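Local coordinates for protein 3-methylornithine synthase (PDB 3T7V) that catalyses the radical S-adenosylmethionine-dependent isomerization of L-lysine to (3R)-3-methyl-D-ornithine, a step in pyrrolysine biosynthesis, at residues Leu223-Val234 with Val264-Pro275. Residues are numbered along the deposited sequence; the frame is centred on the assembly and turned at random.
Sequences LRGMSTNDPDMV and VLRLMFPKRLIP
Val-234, Arg-272 and Phe-269 bury the most surface where two successive helix-to-strand connections of the TIM-barrel-type radical SAM core pack together, helix 216-228 and strand 233-238 against helix 258-268 and the chain that leads from it into strand 275-277. Val-234 sets CG1 over the centre of one face of the Phe-269 ring, a CH-pi contact 4.1 Å from the centroid and 6° off the normal, while its CG2 reaches CD1 of the same ring and touches Leu-265 and Ile-274. With CG anti to its own carbonyl carbon (chi1 -60°), Phe-269 points the ring at the C-terminal turns of helix 216-228, and its CZ comes within 3.6 Å of Ser-227 CB. Beyond it, Leu-223 CD2 and Leu-265 CD2 are tightly packed at 3.5 Å.

At the other end, the chain of Arg-272, bent at chi2 (-64°), lays its guanidinium against Pro-231 O, which sits over one face. NH2 forms a salt bridge with Asp-230 OD1 at 2.9 Å, and NH1 a longer one with Asp-232 OD1 at 3.3 Å; both carboxylates stand steeply to the guanidinium plane. Asp-232 also accepts the backbone N-H of Val-204 through OD2, tying the network to strand 203-210. A leucine in place of Arg-272 would probably leave these two neighbouring carboxylates without their shared positive charge.

Alongside these clusters, a single beta bridge joins Met-233 to Leu-273. The side chain of Pro-275 lies next to that of Arg-235, which binds (3R)-3-methyl-D-ornithine. Val-234 N donates to Leu-273 O at 3.0 Å.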
# COMPACT_ATOMS: atom_id res chain seq x y z
N LEU A 223 -14.57 -1.46 4.06
CA LEU A 223 -14.56 -2.18 2.77
C LEU A 223 -15.60 -1.60 1.77
O LEU A 223 -15.29 -1.40 0.58
CB LEU A 223 -14.87 -3.70 2.97
CG LEU A 223 -13.72 -4.40 3.76
CD1 LEU A 223 -14.21 -5.78 4.24
CD2 LEU A 223 -12.49 -4.64 2.86
N ARG A 224 -16.82 -1.30 2.26
CA ARG A 224 -17.83 -0.74 1.41
C ARG A 224 -17.40 0.68 0.99
O ARG A 224 -17.61 1.08 -0.16
CB ARG A 224 -19.19 -0.72 2.12
CG ARG A 224 -19.76 -2.10 2.41
CD ARG A 224 -20.05 -2.76 1.09
NE ARG A 224 -20.76 -4.02 1.38
CZ ARG A 224 -20.73 -5.07 0.56
NH1 ARG A 224 -20.06 -5.00 -0.57
NH2 ARG A 224 -21.37 -6.20 0.91
N GLY A 225 -16.76 1.45 1.89
CA GLY A 225 -16.31 2.86 1.61
C GLY A 225 -15.28 2.83 0.51
O GLY A 225 -15.35 3.68 -0.42
N MET A 226 -14.37 1.88 0.60
CA MET A 226 -13.31 1.74 -0.47
C MET A 226 -13.90 1.41 -1.81
O MET A 226 -13.37 1.89 -2.80
CB MET A 226 -12.17 0.67 -0.16
CG MET A 226 -11.12 1.16 0.83
SD MET A 226 -9.51 0.27 0.75
CE MET A 226 -10.48 -1.15 1.08
N SER A 227 -14.96 0.63 -1.87
CA SER A 227 -15.51 0.19 -3.12
C SER A 227 -16.24 1.33 -3.82
O SER A 227 -16.27 1.36 -5.04
CB SER A 227 -16.44 -1.00 -2.92
OG SER A 227 -17.60 -0.59 -2.26
N THR A 228 -16.82 2.28 -3.08
CA THR A 228 -17.65 3.32 -3.65
C THR A 228 -16.93 4.14 -4.71
O THR A 228 -17.53 4.45 -5.71
CB THR A 228 -18.06 4.27 -2.55
OG1 THR A 228 -18.99 3.56 -1.75
CG2 THR A 228 -18.74 5.50 -3.16
N ASN A 229 -15.64 4.38 -4.51
CA ASN A 229 -14.81 5.21 -5.39
C ASN A 229 -14.03 4.47 -6.54
O ASN A 229 -13.25 5.09 -7.29
CB ASN A 229 -13.86 6.00 -4.48
CG ASN A 229 -14.57 6.51 -3.20
OD1 ASN A 229 -14.34 6.01 -2.08
ND2 ASN A 229 -15.46 7.51 -3.38
N ASP A 230 -14.23 3.17 -6.70
CA ASP A 230 -13.64 2.42 -7.83
C ASP A 230 -12.09 2.53 -7.90
O ASP A 230 -11.48 2.93 -8.90
CB ASP A 230 -14.28 2.87 -9.17
CG ASP A 230 -14.08 1.87 -10.29
OD1 ASP A 230 -14.07 0.65 -10.00
OD2 ASP A 230 -13.96 2.30 -11.47
N PRO A 231 -11.42 2.22 -6.80
CA PRO A 231 -9.95 2.32 -6.81
C PRO A 231 -9.33 1.23 -7.69
O PRO A 231 -9.88 0.14 -7.89
CB PRO A 231 -9.58 2.09 -5.36
CG PRO A 231 -10.68 1.22 -4.86
CD PRO A 231 -11.93 1.67 -5.55
N ASP A 232 -8.14 1.52 -8.20
CA ASP A 232 -7.37 0.57 -9.02
C ASP A 232 -6.58 -0.46 -8.21
O ASP A 232 -6.29 -1.55 -8.69
CB ASP A 232 -6.45 1.35 -9.95
CG ASP A 232 -7.24 2.34 -10.77
OD1 ASP A 232 -7.81 1.88 -11.78
OD2 ASP A 232 -7.44 3.55 -10.37
N MET A 233 -6.28 -0.11 -6.96
CA MET A 233 -5.49 -0.91 -6.05
C MET A 233 -6.09 -0.67 -4.68
O MET A 233 -6.48 0.46 -4.34
CB MET A 233 -4.00 -0.48 -6.10
CG MET A 233 -3.11 -1.32 -5.22
SD MET A 233 -1.41 -0.91 -5.64
CE MET A 233 -0.56 -1.89 -4.48
N VAL A 234 -6.22 -1.77 -3.92
CA VAL A 234 -6.80 -1.67 -2.55
C VAL A 234 -5.89 -2.47 -1.65
O VAL A 234 -5.41 -3.57 -1.98
CB VAL A 234 -8.24 -2.26 -2.45
CG1 VAL A 234 -9.21 -1.31 -3.21
CG2 VAL A 234 -8.29 -3.65 -3.06
N VAL A 264 -10.69 -11.31 1.62
CA VAL A 264 -11.99 -10.69 1.39
C VAL A 264 -11.86 -9.61 0.30
O VAL A 264 -12.72 -9.49 -0.59
CB VAL A 264 -12.52 -10.08 2.72
CG1 VAL A 264 -13.72 -9.22 2.43
CG2 VAL A 264 -12.93 -11.25 3.64
N LEU A 265 -10.75 -8.83 0.31
CA LEU A 265 -10.57 -7.82 -0.76
C LEU A 265 -10.49 -8.49 -2.12
O LEU A 265 -10.95 -7.92 -3.12
CB LEU A 265 -9.22 -7.05 -0.54
CG LEU A 265 -9.36 -5.98 0.58
CD1 LEU A 265 -7.92 -5.42 0.89
CD2 LEU A 265 -10.27 -4.84 0.22
N ARG A 266 -9.81 -9.63 -2.17
CA ARG A 266 -9.71 -10.33 -3.50
C ARG A 266 -11.09 -10.80 -3.96
O ARG A 266 -11.39 -10.77 -5.18
CB ARG A 266 -8.75 -11.49 -3.40
CG ARG A 266 -8.61 -12.37 -4.66
CD ARG A 266 -8.26 -11.56 -5.89
NE ARG A 266 -6.90 -11.04 -5.78
CZ ARG A 266 -6.43 -10.01 -6.50
NH1 ARG A 266 -7.16 -9.38 -7.38
NH2 ARG A 266 -5.20 -9.54 -6.23
N LEU A 267 -11.92 -11.17 -2.98
CA LEU A 267 -13.22 -11.68 -3.38
C LEU A 267 -14.15 -10.51 -3.76
O LEU A 267 -15.10 -10.70 -4.48
CB LEU A 267 -13.81 -12.55 -2.24
CG LEU A 267 -13.02 -13.84 -1.94
CD1 LEU A 267 -13.57 -14.60 -0.73
CD2 LEU A 267 -13.05 -14.77 -3.13
N MET A 268 -13.94 -9.33 -3.17
CA MET A 268 -14.68 -8.11 -3.47
C MET A 268 -14.19 -7.35 -4.71
O MET A 268 -14.99 -6.68 -5.36
CB MET A 268 -14.63 -7.10 -2.30
CG MET A 268 -15.40 -7.60 -1.10
SD MET A 268 -15.33 -6.26 0.16
CE MET A 268 -16.27 -4.90 -0.64
N PHE A 269 -12.87 -7.33 -4.95
CA PHE A 269 -12.26 -6.62 -6.04
C PHE A 269 -11.42 -7.60 -6.86
O PHE A 269 -10.16 -7.56 -6.89
CB PHE A 269 -11.29 -5.56 -5.45
CG PHE A 269 -11.96 -4.56 -4.56
CD1 PHE A 269 -12.01 -4.70 -3.18
CD2 PHE A 269 -12.46 -3.34 -5.13
CE1 PHE A 269 -12.65 -3.74 -2.35
CE2 PHE A 269 -13.09 -2.40 -4.30
CZ PHE A 269 -13.18 -2.58 -2.92
N PRO A 270 -12.05 -8.56 -7.52
CA PRO A 270 -11.36 -9.69 -8.07
C PRO A 270 -10.29 -9.31 -9.13
O PRO A 270 -9.28 -10.02 -9.24
CB PRO A 270 -12.47 -10.58 -8.65
CG PRO A 270 -13.63 -9.64 -8.74
CD PRO A 270 -13.51 -8.69 -7.61
N LYS A 271 -10.52 -8.21 -9.84
CA LYS A 271 -9.65 -7.84 -10.96
C LYS A 271 -8.60 -6.81 -10.55
O LYS A 271 -7.89 -6.31 -11.45
CB LYS A 271 -10.50 -7.25 -12.08
CG LYS A 271 -11.44 -8.31 -12.69
CD LYS A 271 -12.40 -7.72 -13.75
CE LYS A 271 -13.44 -8.72 -14.22
NZ LYS A 271 -14.12 -8.28 -15.48
N ARG A 272 -8.56 -6.43 -9.25
CA ARG A 272 -7.73 -5.24 -8.88
C ARG A 272 -6.37 -5.68 -8.33
O ARG A 272 -6.09 -6.84 -8.11
CB ARG A 272 -8.49 -4.34 -7.89
CG ARG A 272 -9.86 -3.88 -8.49
CD ARG A 272 -9.61 -3.01 -9.71
NE ARG A 272 -10.79 -2.31 -10.17
CZ ARG A 272 -10.78 -1.33 -11.06
NH1 ARG A 272 -9.64 -0.91 -11.60
NH2 ARG A 272 -11.92 -0.75 -11.41
N LEU A 273 -5.46 -4.72 -8.17
CA LEU A 273 -4.20 -4.94 -7.53
C LEU A 273 -4.38 -4.94 -6.03
O LEU A 273 -5.11 -4.07 -5.50
CB LEU A 273 -3.23 -3.80 -7.90
CG LEU A 273 -2.87 -3.78 -9.40
CD1 LEU A 273 -2.08 -2.50 -9.67
CD2 LEU A 273 -2.07 -4.98 -9.74
N ILE A 274 -3.76 -5.89 -5.32
CA ILE A 274 -3.82 -5.96 -3.85
C ILE A 274 -2.44 -6.30 -3.40
O ILE A 274 -1.89 -7.36 -3.82
CB ILE A 274 -4.78 -7.06 -3.35
CG1 ILE A 274 -6.16 -6.81 -3.96
CG2 ILE A 274 -4.78 -7.13 -1.81
CD1 ILE A 274 -7.25 -7.88 -3.60
N PRO A 275 -1.79 -5.46 -2.57
CA PRO A 275 -0.39 -5.64 -2.20
C PRO A 275 -0.12 -6.63 -1.15
O PRO A 275 -0.94 -6.79 -0.17
CB PRO A 275 0.05 -4.24 -1.78
CG PRO A 275 -1.13 -3.55 -1.33
CD PRO A 275 -2.30 -4.15 -2.12
O HOH W 1 -6.61 -2.23 -11.42